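Local coordinates for protein Mannose/sialic acid-binding lectin (Polygonatum cyrtonema, PDB 3A0E) that probably binds carbohydrates as a bulb-type lectin domain, here crystallised as a two-chain assembly with mannose bound, at residues L4-S9 with L57-N62; K81-V86 with G99-A104. All blocks are in the same frame, centred on the assembly; numbering follows the deposited sequence.

Overall arrangement
The two contacts meet on one side of the chain, with centres about 10 Å apart. Interaction 1 sets the 57-62 turn against 4-9; interaction 2 sets the 81-86 loop against the start of 99-104. They are stitched together by a hydrogen bond between Ser6 OG and Tyr85 N (2.8 Å) and by another between Asn59 O and Asp83 N (2.8 Å). A sulfate, probably from the crystallisation liquor, is gripped from both contacts. Beside His84 lies an alpha-1,3-linked mannose pair, about 6 Å (nearest atoms) from the Ser6 side chain. Gln90, Asp92, Asn94 and Tyr98 of the second subunit hydrogen-bond to bound mannose, placing these contacts beside a sugar site at the dimer interface.

Interaction 1: L4-S9 with L57-N62; sequences LSSPNS and LHNNGN. With SO4 (sulfate ion), chain D.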
# COMPACT_ATOMS: atom_id res chain seq x y z
N LEU A 4 3.62 -0.53 4.41
CA LEU A 4 4.44 -1.44 5.20
C LEU A 4 3.80 -2.81 5.02
O LEU A 4 2.65 -3.02 5.41
CB LEU A 4 4.43 -1.07 6.68
CG LEU A 4 5.17 -2.05 7.61
CD1 LEU A 4 6.68 -1.97 7.37
CD2 LEU A 4 4.86 -1.70 9.06
N SER A 5 4.53 -3.74 4.41
CA SER A 5 4.01 -5.08 4.18
C SER A 5 4.47 -6.07 5.25
O SER A 5 5.63 -6.05 5.66
CB SER A 5 4.44 -5.58 2.80
OG SER A 5 3.94 -4.73 1.78
N SER A 6 3.56 -6.92 5.70
CA SER A 6 3.90 -7.92 6.71
C SER A 6 4.96 -8.84 6.12
O SER A 6 5.00 -9.05 4.91
CB SER A 6 2.66 -8.74 7.10
OG SER A 6 2.20 -9.53 6.01
N PRO A 7 5.84 -9.40 6.97
CA PRO A 7 5.90 -9.24 8.43
C PRO A 7 6.90 -8.17 8.85
O PRO A 7 7.44 -8.21 9.96
CB PRO A 7 6.33 -10.62 8.88
CG PRO A 7 7.37 -10.96 7.84
CD PRO A 7 6.74 -10.47 6.52
N ASN A 8 7.13 -7.20 7.97
CA ASN A 8 8.10 -6.14 8.23
C ASN A 8 7.73 -5.11 9.28
O ASN A 8 6.58 -5.01 9.70
CB ASN A 8 8.44 -5.44 6.91
CG ASN A 8 9.04 -6.39 5.90
OD1 ASN A 8 10.05 -7.03 6.16
ND2 ASN A 8 8.41 -6.50 4.73
N SER A 9 8.73 -4.35 9.70
CA SER A 9 8.55 -3.33 10.72
C SER A 9 8.97 -1.94 10.27
O SER A 9 9.78 -1.78 9.35
CB SER A 9 9.37 -3.68 11.97
OG SER A 9 8.93 -4.88 12.58
N LEU A 57 3.72 -5.16 11.40
CA LEU A 57 2.48 -5.71 10.86
C LEU A 57 2.79 -7.20 10.67
O LEU A 57 3.73 -7.56 9.96
CB LEU A 57 2.15 -5.08 9.50
CG LEU A 57 0.89 -5.67 8.84
CD1 LEU A 57 -0.31 -5.48 9.77
CD2 LEU A 57 0.64 -5.01 7.49
N HIS A 58 1.99 -8.05 11.31
CA HIS A 58 2.19 -9.49 11.24
C HIS A 58 1.50 -10.16 10.06
O HIS A 58 0.55 -9.61 9.49
CB HIS A 58 1.72 -10.12 12.56
CG HIS A 58 2.51 -9.68 13.75
ND1 HIS A 58 3.61 -10.39 14.21
CD2 HIS A 58 2.41 -8.59 14.54
CE1 HIS A 58 4.14 -9.74 15.23
NE2 HIS A 58 3.43 -8.65 15.45
N ASN A 59 1.98 -11.35 9.69
CA ASN A 59 1.41 -12.08 8.57
C ASN A 59 -0.01 -12.59 8.81
O ASN A 59 -0.58 -13.28 7.97
CB ASN A 59 2.32 -13.25 8.17
CG ASN A 59 3.57 -12.79 7.45
OD1 ASN A 59 3.57 -11.74 6.79
ND2 ASN A 59 4.64 -13.56 7.56
N ASN A 60 -0.59 -12.26 9.96
CA ASN A 60 -1.96 -12.67 10.24
C ASN A 60 -2.84 -11.42 10.31
O ASN A 60 -4.02 -11.51 10.63
CB ASN A 60 -2.03 -13.48 11.54
CG ASN A 60 -1.89 -12.63 12.79
OD1 ASN A 60 -1.26 -11.58 12.76
ND2 ASN A 60 -2.47 -13.10 13.90
N GLY A 61 -2.25 -10.27 10.01
CA GLY A 61 -3.00 -9.02 10.02
C GLY A 61 -2.96 -8.17 11.28
O GLY A 61 -3.53 -7.08 11.30
N ASN A 62 -2.30 -8.65 12.32
CA ASN A 62 -2.23 -7.89 13.57
C ASN A 62 -1.11 -6.86 13.51
O ASN A 62 0.02 -7.16 13.11
CB ASN A 62 -2.03 -8.84 14.76
CG ASN A 62 -2.25 -8.17 16.10
OD1 ASN A 62 -3.14 -7.32 16.24
ND2 ASN A 62 -1.46 -8.55 17.10
S SO4 D . 7.20 -14.94 4.84
O1 SO4 D . 6.21 -15.54 3.92
O2 SO4 D . 7.34 -15.81 6.02
O3 SO4 D . 8.49 -14.82 4.15
O4 SO4 D . 6.74 -13.61 5.27
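Leu57 meets the 4-9 segment with backbone and side chain. Its N gives a weak but fairly straight hydrogen bond to Asn8 O (3.3 Å, 165°). Its carbonyl O is buried without a conventional partner; across the cis peptide bond that joins them, Ser6 and Pro7 both turn CA-H groups to it, and Pro7 CA lies 3.1 Å from Leu57 O. With CG anti to the backbone N (chi1 177°), the Leu57 side chain sets CD2 3.5 Å from Leu4 O and CG 3.9 Å from Ser6 CB.

At His58 the contact is mainly backbone, its O lying 3.3 Å from Ser6 CB. Asn59 supplies the polar link: its OD1 accepts from Ser6 OG at 2.7 Å, with the donor in the carbonyl plane and a C=O...donor angle of 147°. The other end of the same amide, ND2, donates to sulfate O4 (3.1 Å), so the two bonds fix which way the amide is turned. Its flank passes obliquely along the Pro7 ring, where Pro7 CD comes to 3.4 Å of Asn59 OD1.

Asn60 and Gly61 complete a type I turn begun at His58, closed by Gly61 N to His58 O; Asn60 OD1 then accepts from Asn62 N in an Asx turn. This is a hairpin connection between antiparallel strands 54-57 and 63-66, as in the three-sheet beta-prism II fold of bulb-type lectins.

Interaction 2: K81-V86 with G99-A104; sequences KEDHYV and GPVVWA. With MAN (alpha-D-mannopyranose), chain B; MAN (alpha-D-mannopyranose), chain C; SO4 (sulfate ion), chain D.
Asp83 and Val101 join the loop leading into strand 86-89 to strand 95-104 where it resumes at Val101, which in this beta-prism II lectin continues into an antiparallel ladder with the second subunit. Among the polar links, Val101 N donates to Asp83 OD1 (3.0 Å, 166°) from above the carboxylate plane; Asp83 CG, anti to the backbone N (chi1 -161°), carries the carboxylate there. Asp83 OD2 forms a salt bridge with Lys81 NZ (2.8 Å), also from above that plane, and accepts from a water that donates to Val101 O as well. Tyr85 OH is held by a lone pair of Lys81 O at 2.7 Å, fixing the far end of the ring.

Nonpolar contact sets Tyr85 CD2 3.3 Å from Gly99 CA, with Pro100 CA over one ring face. The charged Lys81 tip makes a van der Waals contact, Lys81 NZ to Pro100 CB (3.3 Å). Separately, buried His84 O receives a CA-H contact from Pro100.

His84 makes most of the ligand contacts: both mannoses lie toward the rim of one ring face, the chain B mannose also touching Val101 CG2 and Ala104 CB. At the ring edge His84 NE2 donates to sulfate O4 (3.0 Å, 161°), while sulfate O1 lies 2.9 Å from NE2.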
# COMPACT_ATOMS: atom_id res chain seq x y z
N LYS A 81 -6.45 -14.92 9.30
CA LYS A 81 -5.80 -16.02 8.59
C LYS A 81 -4.33 -15.74 8.30
O LYS A 81 -3.95 -14.60 8.01
CB LYS A 81 -6.55 -16.30 7.28
CG LYS A 81 -6.02 -17.48 6.50
CD LYS A 81 -5.36 -17.06 5.20
CE LYS A 81 -6.38 -16.47 4.23
NZ LYS A 81 -5.73 -16.06 2.95
N GLU A 82 -3.52 -16.78 8.38
CA GLU A 82 -2.09 -16.68 8.12
C GLU A 82 -1.91 -16.49 6.61
O GLU A 82 -2.30 -17.34 5.82
CB GLU A 82 -1.39 -17.96 8.58
CG GLU A 82 0.13 -17.88 8.62
CD GLU A 82 0.64 -16.71 9.44
OE1 GLU A 82 0.04 -16.40 10.49
OE2 GLU A 82 1.65 -16.10 9.02
N ASP A 83 -1.32 -15.36 6.22
CA ASP A 83 -1.12 -15.05 4.80
C ASP A 83 -0.16 -13.86 4.78
O ASP A 83 0.92 -13.92 5.37
CB ASP A 83 -2.48 -14.68 4.20
CG ASP A 83 -2.52 -14.77 2.69
OD1 ASP A 83 -2.04 -13.83 2.02
OD2 ASP A 83 -3.02 -15.79 2.17
N HIS A 84 -0.54 -12.79 4.08
CA HIS A 84 0.26 -11.57 4.05
C HIS A 84 -0.68 -10.38 4.03
O HIS A 84 -1.76 -10.45 3.44
CB HIS A 84 1.21 -11.53 2.85
CG HIS A 84 2.42 -12.39 3.02
ND1 HIS A 84 2.48 -13.69 2.56
CD2 HIS A 84 3.60 -12.17 3.65
CE1 HIS A 84 3.64 -14.23 2.91
NE2 HIS A 84 4.33 -13.32 3.57
N TYR A 85 -0.27 -9.31 4.69
CA TYR A 85 -1.09 -8.11 4.77
C TYR A 85 -0.25 -6.87 4.53
O TYR A 85 0.98 -6.94 4.49
CB TYR A 85 -1.77 -8.02 6.14
CG TYR A 85 -2.70 -9.18 6.44
CD1 TYR A 85 -2.20 -10.45 6.73
CD2 TYR A 85 -4.08 -9.01 6.39
CE1 TYR A 85 -3.06 -11.53 6.96
CE2 TYR A 85 -4.95 -10.08 6.61
CZ TYR A 85 -4.43 -11.33 6.90
OH TYR A 85 -5.28 -12.39 7.12
N VAL A 86 -0.91 -5.73 4.39
CA VAL A 86 -0.21 -4.48 4.17
C VAL A 86 -0.89 -3.34 4.93
O VAL A 86 -2.11 -3.34 5.10
CB VAL A 86 -0.14 -4.10 2.67
CG1 VAL A 86 -1.53 -3.76 2.14
CG2 VAL A 86 0.82 -2.93 2.46
N GLY A 99 -5.82 -7.08 3.55
CA GLY A 99 -5.35 -8.45 3.44
C GLY A 99 -6.50 -9.42 3.54
O GLY A 99 -7.59 -9.03 3.96
N PRO A 100 -6.31 -10.70 3.19
CA PRO A 100 -5.06 -11.30 2.71
C PRO A 100 -4.74 -10.97 1.25
O PRO A 100 -5.34 -10.08 0.65
CB PRO A 100 -5.29 -12.78 2.93
CG PRO A 100 -6.74 -12.92 2.58
CD PRO A 100 -7.37 -11.72 3.28
N VAL A 101 -3.79 -11.72 0.69
CA VAL A 101 -3.39 -11.52 -0.70
C VAL A 101 -4.48 -11.98 -1.67
O VAL A 101 -5.02 -13.07 -1.55
CB VAL A 101 -2.10 -12.30 -1.02
CG1 VAL A 101 -1.73 -12.13 -2.49
CG2 VAL A 101 -0.96 -11.81 -0.13
N VAL A 102 -4.78 -11.12 -2.64
CA VAL A 102 -5.79 -11.42 -3.64
C VAL A 102 -5.14 -11.82 -4.96
O VAL A 102 -5.64 -12.69 -5.68
CB VAL A 102 -6.70 -10.19 -3.90
CG1 VAL A 102 -7.53 -10.39 -5.17
CG2 VAL A 102 -7.62 -9.96 -2.70
N TRP A 103 -4.01 -11.19 -5.27
CA TRP A 103 -3.29 -11.44 -6.52
C TRP A 103 -1.90 -10.83 -6.40
O TRP A 103 -1.70 -9.89 -5.65
CB TRP A 103 -4.05 -10.77 -7.67
CG TRP A 103 -3.39 -10.85 -9.02
CD1 TRP A 103 -3.51 -11.85 -9.94
CD2 TRP A 103 -2.54 -9.86 -9.61
NE1 TRP A 103 -2.80 -11.54 -11.07
CE2 TRP A 103 -2.19 -10.32 -10.90
CE3 TRP A 103 -2.05 -8.62 -9.19
CZ2 TRP A 103 -1.37 -9.59 -11.77
CZ3 TRP A 103 -1.23 -7.89 -10.05
CH2 TRP A 103 -0.90 -8.38 -11.33
N ALA A 104 -0.95 -11.37 -7.16
CA ALA A 104 0.42 -10.85 -7.13
C ALA A 104 1.12 -11.15 -8.45
O ALA A 104 0.87 -12.19 -9.07
CB ALA A 104 1.20 -11.45 -5.97
C1 MAN B . 5.81 -12.56 -1.30
C2 MAN B . 5.99 -11.13 -0.72
C3 MAN B . 4.71 -10.78 0.08
C4 MAN B . 3.50 -10.85 -0.86
C5 MAN B . 3.41 -12.28 -1.44
C6 MAN B . 2.22 -12.35 -2.41
O2 MAN B . 6.17 -10.20 -1.79
O3 MAN B . 4.82 -9.45 0.63
O4 MAN B . 2.30 -10.55 -0.13
O5 MAN B . 4.63 -12.60 -2.17
O6 MAN B . 2.12 -13.66 -2.96
C1 MAN C . 5.29 -17.03 -1.50
C2 MAN C . 4.82 -15.60 -1.13
C3 MAN C . 6.03 -14.80 -0.59
C4 MAN C . 6.58 -15.55 0.64
C5 MAN C . 7.00 -16.97 0.21
C6 MAN C . 7.54 -17.72 1.44
O1 MAN C . 6.29 -16.97 -2.53
O2 MAN C . 3.81 -15.67 -0.12
O3 MAN C . 5.63 -13.48 -0.20
O4 MAN C . 7.72 -14.83 1.15
O5 MAN C . 5.84 -17.69 -0.32
O6 MAN C . 7.93 -19.04 1.05
S SO4 D . 7.20 -14.94 4.84
O1 SO4 D . 6.21 -15.54 3.92
O2 SO4 D . 7.34 -15.81 6.02
O3 SO4 D . 8.49 -14.82 4.15
O4 SO4 D . 6.74 -13.61 5.27
O HOH W 1 -3.94 -15.38 -0.23